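Local atomic coordinates of PspGI restriction endonuclease (Pyrococcus sp. GI-H, PDB entry 3BM3), a protein that probably cleaves double-stranded DNA at a specific site as a type II restriction endonuclease, and is captured here bound to its substrate DNA. Residues Leu31-Leu36 and Lys57-Lys62; Val49-Arg54 and Arg245-Phe250; Asp38-Lys43 and Leu112-Ile117. The protein carries 2 engineered substitutions. All coordinates share one frame; numbering follows the deposited sequence. Where two conformers were deposited one is given.

Contact 1 (Leu31-Leu36 and Lys57-Lys62). With nucleotides of chain A.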
loop_
_atom_site.group_PDB
_atom_site.type_symbol
_atom_site.label_atom_id
_atom_site.label_comp_id
_atom_site.label_asym_id
_atom_site.label_seq_id
_atom_site.Cartn_x
_atom_site.Cartn_y
_atom_site.Cartn_z
ATOM N N LEU C 31 -24.792 -19.574 5.655
ATOM C CA LEU C 31 -24.004 -20.669 5.095
ATOM C C LEU C 31 -23.883 -21.877 6.028
ATOM O O LEU C 31 -23.268 -22.874 5.666
ATOM C CB LEU C 31 -22.582 -20.186 4.783
ATOM C CG LEU C 31 -22.457 -19.157 3.657
ATOM C CD1 LEU C 31 -21.000 -18.704 3.544
ATOM C CD2 LEU C 31 -22.992 -19.716 2.317
ATOM N N ASN C 32 -24.442 -21.774 7.221
ATOM C CA ASN C 32 -24.156 -22.720 8.299
ATOM C C ASN C 32 -22.669 -23.064 8.364
ATOM O O ASN C 32 -22.245 -24.226 8.335
ATOM C CB ASN C 32 -25.025 -23.982 8.216
ATOM C CG ASN C 32 -25.109 -24.713 9.569
ATOM O OD1 ASN C 32 -24.359 -24.388 10.520
ATOM N ND2 ASN C 32 -26.004 -25.703 9.665
ATOM N N VAL C 33 -21.875 -22.015 8.464
ATOM C CA VAL C 33 -20.431 -22.153 8.586
ATOM C C VAL C 33 -20.022 -22.930 9.834
ATOM O O VAL C 33 -19.010 -23.614 9.832
ATOM C CB VAL C 33 -19.749 -20.772 8.561
ATOM C CG1 VAL C 33 -18.332 -20.825 9.123
ATOM C CG2 VAL C 33 -19.770 -20.234 7.134
ATOM N N ASP C 34 -20.798 -22.838 10.899
ATOM C CA ASP C 34 -20.440 -23.561 12.105
ATOM C C ASP C 34 -20.496 -25.057 11.846
ATOM O O ASP C 34 -19.675 -25.792 12.367
ATOM C CB ASP C 34 -21.284 -23.138 13.284
ATOM C CG ASP C 34 -21.004 -21.699 13.702
ATOM O OD1 ASP C 34 -19.960 -21.112 13.281
ATOM O OD2 ASP C 34 -21.837 -21.150 14.452
ATOM N N GLU C 35 -21.399 -25.487 10.976
ATOM C CA GLU C 35 -21.448 -26.903 10.610
ATOM C C GLU C 35 -20.326 -27.270 9.638
ATOM O O GLU C 35 -19.791 -28.378 9.708
ATOM C CB GLU C 35 -22.831 -27.292 10.081
ATOM C CG GLU C 35 -22.966 -27.378 8.564
ATOM C CD GLU C 35 -22.529 -28.723 8.005
ATOM O OE1 GLU C 35 -22.936 -29.774 8.563
ATOM O OE2 GLU C 35 -21.790 -28.733 6.991
ATOM N N LEU C 36 -19.960 -26.367 8.736
ATOM C CA LEU C 36 -18.777 -26.560 7.883
ATOM C C LEU C 36 -17.499 -26.688 8.720
ATOM O O LEU C 36 -16.674 -27.565 8.487
ATOM C CB LEU C 36 -18.586 -25.396 6.915
ATOM C CG LEU C 36 -19.610 -25.234 5.796
ATOM C CD1 LEU C 36 -19.361 -23.908 5.127
ATOM C CD2 LEU C 36 -19.533 -26.396 4.814
ATOM N N LYS C 57 -13.074 -18.409 1.714
ATOM C CA LYS C 57 -13.464 -17.838 0.438
ATOM C C LYS C 57 -14.988 -17.788 0.326
ATOM O O LYS C 57 -15.543 -16.789 -0.126
ATOM C CB LYS C 57 -12.859 -18.635 -0.709
ATOM C CG LYS C 57 -13.056 -18.026 -2.088
ATOM C CD LYS C 57 -12.024 -18.568 -3.077
ATOM C CE LYS C 57 -12.264 -18.135 -4.526
ATOM N NZ LYS C 57 -11.337 -17.033 -4.975
HETATM N N MSE C 58 -15.644 -18.875 0.724
HETATM C CA MSE C 58 -17.101 -18.965 0.662
HETATM C C MSE C 58 -17.742 -17.926 1.575
HETATM O O MSE C 58 -18.697 -17.256 1.182
HETATM C CB MSE C 58 -17.571 -20.393 1.003
HETATM C CG MSE C 58 -18.516 -20.488 2.175
HETATM SE SE MSE C 58 -19.585 -22.090 2.080
HETATM C CE MSE C 58 -20.505 -21.741 0.389
ATOM N N LEU C 59 -17.207 -17.801 2.789
ATOM C CA LEU C 59 -17.717 -16.877 3.773
ATOM C C LEU C 59 -17.481 -15.435 3.318
ATOM O O LEU C 59 -18.367 -14.566 3.442
ATOM C CB LEU C 59 -17.050 -17.130 5.144
ATOM C CG LEU C 59 -17.578 -16.306 6.320
ATOM C CD1 LEU C 59 -19.105 -16.297 6.397
ATOM C CD2 LEU C 59 -16.976 -16.830 7.626
ATOM N N GLU C 60 -16.295 -15.200 2.797
ATOM C CA GLU C 60 -15.957 -13.906 2.267
ATOM C C GLU C 60 -16.948 -13.500 1.167
ATOM O O GLU C 60 -17.495 -12.402 1.180
ATOM C CB GLU C 60 -14.526 -13.947 1.754
ATOM C CG GLU C 60 -13.951 -12.625 1.511
ATOM C CD GLU C 60 -14.211 -12.134 0.119
ATOM O OE1 GLU C 60 -14.784 -12.878 -0.705
ATOM O OE2 GLU C 60 -13.829 -10.996 -0.131
ATOM N N GLU C 61 -17.207 -14.421 0.246
ATOM C CA GLU C 61 -18.070 -14.143 -0.901
ATOM C C GLU C 61 -19.497 -13.864 -0.439
ATOM O O GLU C 61 -20.129 -12.904 -0.892
ATOM C CB GLU C 61 -18.028 -15.308 -1.896
ATOM C CG GLU C 61 -16.717 -15.400 -2.604
ATOM C CD GLU C 61 -16.503 -16.675 -3.372
ATOM O OE1 GLU C 61 -17.165 -17.711 -3.086
ATOM O OE2 GLU C 61 -15.648 -16.632 -4.285
ATOM N N LYS C 62 -19.999 -14.665 0.495
ATOM C CA LYS C 62 -21.352 -14.495 1.002
ATOM C C LYS C 62 -21.505 -13.186 1.745
ATOM O O LYS C 62 -22.489 -12.462 1.528
ATOM C CB LYS C 62 -21.777 -15.658 1.897
ATOM C CG LYS C 62 -23.242 -15.653 2.230
ATOM C CD LYS C 62 -24.090 -15.705 0.925
ATOM C CE LYS C 62 -25.345 -16.528 1.002
ATOM N NZ LYS C 62 -25.838 -16.788 -0.393
ATOM P P DA A 6 -9.329 -5.774 -2.198
ATOM O OP1 DA A 6 -8.459 -6.912 -1.790
ATOM O OP2 DA A 6 -9.910 -5.759 -3.568
ATOM O "O5'" DA A 6 -10.489 -5.691 -1.113
ATOM C "C5'" DA A 6 -11.628 -4.877 -1.343
ATOM C "C4'" DA A 6 -12.687 -5.694 -2.034
ATOM O "O4'" DA A 6 -13.286 -6.644 -1.121
ATOM C "C3'" DA A 6 -13.839 -4.870 -2.607
ATOM O "O3'" DA A 6 -14.022 -5.260 -3.962
ATOM C "C2'" DA A 6 -15.032 -5.274 -1.758
ATOM C "C1'" DA A 6 -14.671 -6.697 -1.401
ATOM N N9 DA A 6 -15.353 -7.253 -0.232
ATOM C C8 DA A 6 -15.301 -8.560 0.179
ATOM N N7 DA A 6 -16.017 -8.808 1.245
ATOM C C5 DA A 6 -16.578 -7.582 1.564
ATOM C C6 DA A 6 -17.447 -7.186 2.592
ATOM N N6 DA A 6 -17.914 -8.020 3.526
ATOM N N1 DA A 6 -17.828 -5.891 2.628
ATOM C C2 DA A 6 -17.359 -5.060 1.687
ATOM N N3 DA A 6 -16.537 -5.315 0.671
ATOM C C4 DA A 6 -16.178 -6.611 0.664
#
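Leu31 lays its isobutyl end over one flank of helix 52-80, CD1 resting on the backbone at Leu59 CA (3.8 Å) and against Lys62 CB (3.5 Å). With CG anti to its own carbonyl carbon (chi1 -67°) and an extended chi2, the branched tip of Leu31 reaches into the angle between Leu59 and Lys62. Lys62 meets it obliquely with the methylenes CB and CG. Its chain then bends and carries NZ off to a salt bridge with Glu65, so a lysine suits this border, apolar near the backbone and charged at its end. On the deeper side the compact Val33 crosses Leu59 at about a right angle, CG2 to Leu59 CD1 at 4.1 Å, and Leu59 goes on to touch Ala27, Ile28 and Ile107. Met58, built as selenomethionine, lies against Leu31 and Leu36, but it has two conformers and details of that touch are doubtful.

Between Leu31 and Val33 the chain turns at Asn32. Its positive phi closes helix 20-31, a conformation asparagine tolerates well, and its OD1 accepts from Glu35 N (3.2 Å), a donor 55° above the carbonyl plane, to cap helix 33-38. Glu60, turned away from this packing, is salt-bridged to Arg161 and lies near DA6 of chain A. The arrangement is a junction between two helices, the Schellman residue of one also the N-cap of the next, packed on a long helix whose other side faces DNA.

Contact 2 (Val49-Arg54 and Arg245-Phe250)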
loop_
_atom_site.group_PDB
_atom_site.type_symbol
_atom_site.label_atom_id
_atom_site.label_comp_id
_atom_site.label_asym_id
_atom_site.label_seq_id
_atom_site.Cartn_x
_atom_site.Cartn_y
_atom_site.Cartn_z
ATOM N N VAL C 49 -12.830 -31.556 -0.273
ATOM C CA VAL C 49 -12.425 -31.403 1.119
ATOM C C VAL C 49 -12.773 -30.007 1.610
ATOM O O VAL C 49 -12.546 -29.023 0.916
ATOM C CB VAL C 49 -10.899 -31.610 1.302
ATOM C CG1 VAL C 49 -10.488 -31.359 2.719
ATOM C CG2 VAL C 49 -10.502 -33.022 0.882
ATOM N N ILE C 50 -13.340 -29.949 2.807
ATOM C CA ILE C 50 -13.641 -28.689 3.479
ATOM C C ILE C 50 -12.365 -28.161 4.086
ATOM O O ILE C 50 -11.864 -28.678 5.072
ATOM C CB ILE C 50 -14.705 -28.873 4.582
ATOM C CG1 ILE C 50 -15.994 -29.378 3.947
ATOM C CG2 ILE C 50 -14.953 -27.538 5.322
ATOM C CD1 ILE C 50 -16.932 -30.000 4.931
ATOM N N THR C 51 -11.810 -27.149 3.453
ATOM C CA THR C 51 -10.565 -26.577 3.938
ATOM C C THR C 51 -10.818 -25.183 4.499
ATOM O O THR C 51 -11.806 -24.537 4.137
ATOM C CB THR C 51 -9.581 -26.435 2.818
ATOM O OG1 THR C 51 -10.092 -25.528 1.826
ATOM C CG2 THR C 51 -9.268 -27.807 2.201
ATOM N N PRO C 52 -9.900 -24.702 5.365
ATOM C CA PRO C 52 -9.996 -23.325 5.805
ATOM C C PRO C 52 -10.097 -22.341 4.652
ATOM O O PRO C 52 -10.881 -21.389 4.726
ATOM C CB PRO C 52 -8.709 -23.150 6.608
ATOM C CG PRO C 52 -8.458 -24.510 7.197
ATOM C CD PRO C 52 -8.802 -25.414 6.054
ATOM N N SER C 53 -9.306 -22.540 3.598
ATOM C CA SER C 53 -9.292 -21.574 2.500
ATOM C C SER C 53 -10.674 -21.579 1.823
ATOM O O SER C 53 -11.207 -20.528 1.506
ATOM C CB SER C 53 -8.178 -21.874 1.509
ATOM O OG SER C 53 -7.986 -20.824 0.564
ATOM N N ARG C 54 -11.250 -22.758 1.605
ATOM C CA ARG C 54 -12.567 -22.808 0.991
ATOM C C ARG C 54 -13.647 -22.173 1.852
ATOM O O ARG C 54 -14.514 -21.500 1.339
ATOM C CB ARG C 54 -12.941 -24.228 0.618
ATOM C CG ARG C 54 -12.107 -24.717 -0.505
ATOM C CD ARG C 54 -12.492 -26.112 -0.866
ATOM N NE ARG C 54 -11.844 -26.529 -2.109
ATOM C CZ ARG C 54 -11.122 -27.639 -2.278
ATOM N NH1 ARG C 54 -10.921 -28.495 -1.279
ATOM N NH2 ARG C 54 -10.594 -27.905 -3.469
ATOM N N ARG C 245 0.095 -23.088 1.647
ATOM C CA ARG C 245 -1.293 -22.765 1.423
ATOM C C ARG C 245 -1.864 -22.102 2.663
ATOM O O ARG C 245 -1.550 -22.461 3.794
ATOM C CB ARG C 245 -2.069 -24.056 1.133
ATOM C CG ARG C 245 -1.693 -24.737 -0.108
ATOM C CD ARG C 245 -2.507 -26.022 -0.209
ATOM N NE ARG C 245 -2.392 -26.665 -1.523
ATOM C CZ ARG C 245 -1.429 -27.525 -1.872
ATOM N NH1 ARG C 245 -0.467 -27.857 -1.011
ATOM N NH2 ARG C 245 -1.423 -28.062 -3.092
ATOM N N PHE C 246 -2.783 -21.173 2.438
ATOM C CA PHE C 246 -3.551 -20.578 3.513
ATOM C C PHE C 246 -4.095 -21.623 4.481
ATOM O O PHE C 246 -4.025 -21.477 5.688
ATOM C CB PHE C 246 -4.702 -19.780 2.913
ATOM C CG PHE C 246 -5.639 -19.219 3.939
ATOM C CD1 PHE C 246 -5.366 -18.016 4.548
ATOM C CD2 PHE C 246 -6.775 -19.911 4.321
ATOM C CE1 PHE C 246 -6.240 -17.488 5.474
ATOM C CE2 PHE C 246 -7.643 -19.384 5.269
ATOM C CZ PHE C 246 -7.361 -18.173 5.833
ATOM N N SER C 247 -4.622 -22.704 3.942
ATOM C CA SER C 247 -5.215 -23.691 4.804
ATOM C C SER C 247 -4.255 -24.261 5.808
ATOM O O SER C 247 -4.677 -24.789 6.848
ATOM C CB SER C 247 -5.820 -24.801 3.956
ATOM O OG SER C 247 -6.987 -24.317 3.354
ATOM N N ASP C 248 -2.964 -24.221 5.480
ATOM C CA ASP C 248 -1.951 -24.836 6.315
ATOM C C ASP C 248 -1.615 -24.011 7.533
ATOM O O ASP C 248 -0.961 -24.512 8.469
ATOM C CB ASP C 248 -0.634 -24.974 5.556
ATOM C CG ASP C 248 -0.687 -25.952 4.432
ATOM O OD1 ASP C 248 -1.658 -26.671 4.315
ATOM O OD2 ASP C 248 0.281 -25.966 3.656
ATOM N N ILE C 249 -2.014 -22.741 7.550
ATOM C CA ILE C 249 -1.487 -21.876 8.584
ATOM C C ILE C 249 -1.974 -22.313 9.972
ATOM O O ILE C 249 -1.296 -22.137 10.949
ATOM C CB ILE C 249 -1.786 -20.402 8.326
ATOM C CG1 ILE C 249 -0.912 -19.521 9.218
ATOM C CG2 ILE C 249 -3.307 -20.103 8.479
ATOM C CD1 ILE C 249 -0.922 -18.041 8.865
ATOM N N PHE C 250 -3.147 -22.892 10.049
ATOM C CA PHE C 250 -3.749 -23.212 11.330
ATOM C C PHE C 250 -3.007 -24.319 12.043
ATOM O O PHE C 250 -2.604 -24.160 13.207
ATOM C CB PHE C 250 -5.228 -23.472 11.121
ATOM C CG PHE C 250 -5.886 -22.289 10.498
ATOM C CD1 PHE C 250 -6.106 -21.159 11.243
ATOM C CD2 PHE C 250 -6.113 -22.233 9.129
ATOM C CE1 PHE C 250 -6.629 -20.043 10.663
ATOM C CE2 PHE C 250 -6.631 -21.117 8.544
ATOM C CZ PHE C 250 -6.888 -20.015 9.307
#
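The capped N-terminus of helix 52-80 meets the turn leading into helix 249-259, with Pro52 and Ser53 set against Phe246, Ser247 and Phe250. Ser247 OG, anti to its own carbonyl carbon (chi1 -73°), accepts the N-H of Ser53 at 2.9 Å and 155°. An amide of the first helical turn has no preceding turn to supply a carbonyl, so a serine hydroxyl is an apt partner. Thr51 serves the same end from within the chain, its OG1 taking Arg54 N at 3.0 Å, while Pro52, lacking an N-H, has none to satisfy.

The turn follows strand 243-245, an outermost strand, within this chain, of the mixed sheet in this PDDEXK-clan enzyme, and thus joins the sheet to the long helix. Asp216, at the start of helix 216-227, hydrogen-bonds to Ser247 OG through OD2 and to Ser53 OG through its backbone N. With an alanine at Ser247, both Ser53 N and Asp216 OD2 would probably lose a buried partner.

Apolar packing surrounds the bond. Phe246 brings CD2 to Ser53 CA (3.5 Å) and has Pro52 O at its edge, 3.8 Å from CE2. Pro52 slides past Phe250, CB to CE2 3.5 Å, while Ile249 CG2 covers one face of that ring.

Contact 3 (Asp38-Lys43 and Leu112-Ile117)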
loop_
_atom_site.group_PDB
_atom_site.type_symbol
_atom_site.label_atom_id
_atom_site.label_comp_id
_atom_site.label_asym_id
_atom_site.label_seq_id
_atom_site.Cartn_x
_atom_site.Cartn_y
_atom_site.Cartn_z
ATOM N N ASP C 38 -17.231 -27.681 11.737
ATOM C CA ASP C 38 -17.311 -29.006 12.382
ATOM C C ASP C 38 -16.789 -30.133 11.489
ATOM O O ASP C 38 -16.421 -31.204 11.983
ATOM C CB ASP C 38 -18.752 -29.372 12.719
ATOM C CG ASP C 38 -19.348 -28.521 13.800
ATOM O OD1 ASP C 38 -18.596 -27.863 14.549
ATOM O OD2 ASP C 38 -20.589 -28.498 13.872
ATOM N N ARG C 39 -16.796 -29.887 10.184
ATOM C CA ARG C 39 -16.418 -30.870 9.181
ATOM C C ARG C 39 -15.072 -30.525 8.525
ATOM O O ARG C 39 -14.760 -31.015 7.447
ATOM C CB ARG C 39 -17.518 -30.937 8.128
ATOM C CG ARG C 39 -18.861 -31.439 8.685
ATOM C CD ARG C 39 -19.712 -32.105 7.612
ATOM N NE ARG C 39 -18.936 -33.064 6.822
ATOM C CZ ARG C 39 -18.494 -34.241 7.265
ATOM N NH1 ARG C 39 -18.757 -34.653 8.503
ATOM N NH2 ARG C 39 -17.795 -35.026 6.458
ATOM N N LEU C 40 -14.279 -29.699 9.193
ATOM C CA LEU C 40 -13.004 -29.216 8.639
ATOM C C LEU C 40 -12.094 -30.408 8.293
ATOM O O LEU C 40 -11.950 -31.339 9.102
ATOM C CB LEU C 40 -12.305 -28.307 9.650
ATOM C CG LEU C 40 -11.648 -26.985 9.226
ATOM C CD1 LEU C 40 -11.944 -26.488 7.837
ATOM C CD2 LEU C 40 -11.932 -25.933 10.295
ATOM N N PHE C 41 -11.550 -30.367 7.077
ATOM C CA PHE C 41 -10.602 -31.352 6.527
ATOM C C PHE C 41 -11.250 -32.684 6.171
ATOM O O PHE C 41 -10.560 -33.661 5.839
ATOM C CB PHE C 41 -9.400 -31.529 7.445
ATOM C CG PHE C 41 -8.660 -30.285 7.671
ATOM C CD1 PHE C 41 -8.093 -29.615 6.593
ATOM C CD2 PHE C 41 -8.528 -29.758 8.941
ATOM C CE1 PHE C 41 -7.386 -28.464 6.787
ATOM C CE2 PHE C 41 -7.828 -28.593 9.136
ATOM C CZ PHE C 41 -7.264 -27.936 8.070
ATOM N N GLU C 42 -12.578 -32.696 6.204
ATOM C CA GLU C 42 -13.357 -33.837 5.785
ATOM C C GLU C 42 -13.976 -33.482 4.433
ATOM O O GLU C 42 -14.052 -32.314 4.061
ATOM C CB GLU C 42 -14.396 -34.166 6.867
ATOM C CG GLU C 42 -13.728 -34.474 8.225
ATOM C CD GLU C 42 -14.682 -34.546 9.406
ATOM O OE1 GLU C 42 -15.910 -34.727 9.202
ATOM O OE2 GLU C 42 -14.189 -34.432 10.558
ATOM N N LYS C 43 -14.382 -34.490 3.670
ATOM C CA LYS C 43 -15.052 -34.248 2.391
ATOM C C LYS C 43 -16.470 -33.729 2.620
ATOM O O LYS C 43 -17.142 -34.156 3.557
ATOM C CB LYS C 43 -15.076 -35.528 1.540
ATOM C CG LYS C 43 -13.682 -35.997 1.094
ATOM C CD LYS C 43 -13.734 -36.768 -0.226
ATOM C CE LYS C 43 -12.324 -37.007 -0.825
ATOM N NZ LYS C 43 -11.626 -35.732 -1.175
ATOM N N LEU C 112 -9.210 -19.178 13.593
ATOM C CA LEU C 112 -8.364 -19.270 14.773
ATOM C C LEU C 112 -9.151 -19.841 15.964
ATOM O O LEU C 112 -8.703 -20.741 16.651
ATOM C CB LEU C 112 -7.777 -17.906 15.118
ATOM C CG LEU C 112 -6.715 -17.392 14.117
ATOM C CD1 LEU C 112 -6.269 -16.012 14.581
ATOM C CD2 LEU C 112 -5.483 -18.327 13.922
ATOM N N ASN C 113 -10.340 -19.315 16.188
ATOM C CA ASN C 113 -11.162 -19.727 17.317
ATOM C C ASN C 113 -11.465 -21.197 17.255
ATOM O O ASN C 113 -11.373 -21.902 18.259
ATOM C CB ASN C 113 -12.472 -18.956 17.343
ATOM C CG ASN C 113 -12.280 -17.528 17.754
ATOM O OD1 ASN C 113 -11.227 -17.162 18.271
ATOM N ND2 ASN C 113 -13.295 -16.718 17.544
ATOM N N LYS C 114 -11.816 -21.659 16.058
ATOM C CA LYS C 114 -12.190 -23.047 15.847
ATOM C C LYS C 114 -11.055 -23.982 16.246
ATOM O O LYS C 114 -11.301 -25.019 16.856
ATOM C CB LYS C 114 -12.601 -23.292 14.389
ATOM C CG LYS C 114 -13.069 -24.737 14.102
ATOM C CD LYS C 114 -14.314 -25.084 14.920
ATOM C CE LYS C 114 -14.873 -26.476 14.609
ATOM N NZ LYS C 114 -13.824 -27.529 14.655
ATOM N N PHE C 115 -9.819 -23.586 15.936
ATOM C CA PHE C 115 -8.649 -24.365 16.271
ATOM C C PHE C 115 -8.145 -24.134 17.688
ATOM O O PHE C 115 -7.191 -24.784 18.098
ATOM C CB PHE C 115 -7.530 -24.099 15.261
ATOM C CG PHE C 115 -7.797 -24.648 13.903
ATOM C CD1 PHE C 115 -7.527 -25.965 13.612
ATOM C CD2 PHE C 115 -8.339 -23.874 12.928
ATOM C CE1 PHE C 115 -7.795 -26.474 12.345
ATOM C CE2 PHE C 115 -8.609 -24.361 11.681
ATOM C CZ PHE C 115 -8.335 -25.660 11.373
ATOM N N GLY C 116 -8.790 -23.236 18.427
ATOM C CA GLY C 116 -8.401 -22.902 19.797
ATOM C C GLY C 116 -7.110 -22.129 19.845
ATOM O O GLY C 116 -6.398 -22.186 20.830
ATOM N N ILE C 117 -6.772 -21.447 18.756
ATOM C CA ILE C 117 -5.543 -20.693 18.699
ATOM C C ILE C 117 -5.832 -19.388 19.363
ATOM O O ILE C 117 -6.669 -18.617 18.883
ATOM C CB ILE C 117 -5.063 -20.475 17.259
ATOM C CG1 ILE C 117 -4.734 -21.837 16.626
ATOM C CG2 ILE C 117 -3.865 -19.497 17.183
ATOM C CD1 ILE C 117 -4.585 -21.784 15.117
#
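Phe41 and Phe115 meet rim to rim and not face to face: Phe41 CE2 lies 3.7 Å from Phe115 CZ and close to the plane of the Phe115 ring, while Phe115 CE1 in turn lies in the plane of Phe41. The two side chains cross obliquely. Leu40 comes to the same end of Phe115 at about a right angle, placing CD2 3.8 Å from CZ. One aromatic tip therefore touches two consecutive loop residues. For Phe115, CG anti to its carbonyl carbon (chi1 -70°) swings the ring from the helix toward the loop, and it also meets the ring of Phe250 with nearly parallel planes.

Beside this apolar group, Lys114 crosses Asp38 at about a right angle. Lys114 has two conformers, so the 4.8 Å between Asp38 OD1 and Lys114 NZ is doubtful; it is in any case not a salt bridge.

Leu40 and Phe41 are held side by side as the central pair of a type II beta turn, closed by Glu42 N to Arg39 O at 3.0 Å, with Phe41 taking the positive phi. Gly116, also at positive phi, is the Schellman residue after the last turn of helix 85-115. The arrangement is a surface beta turn packed against the last turn of a helix finished by a Schellman motif.

Contact 2 is buried, contact 1 partly so, and contact 3 lies at the surface, where exposed and charged residues border the hydrophobic touch. Contacts 1 and 2 both use helix 52-80, the first along its flank and the second at its start; contact 3 instead uses the end of helix 85-115. Only contact 2 has a hydrogen bond between its segments, suiting a helix end buried beside the turn that follows strand 243-245, whereas the others rest on aliphatic or aromatic packing. Contacts 2 and 3 are coupled most closely: Ile50 probably exchanges backbone hydrogen bonds with Phe41 and Glu42, and Pro52 packs on Phe41. Contact 1 touches contact 2 by packing of the Leu36 carbonyl oxygen on Ile50 CG2.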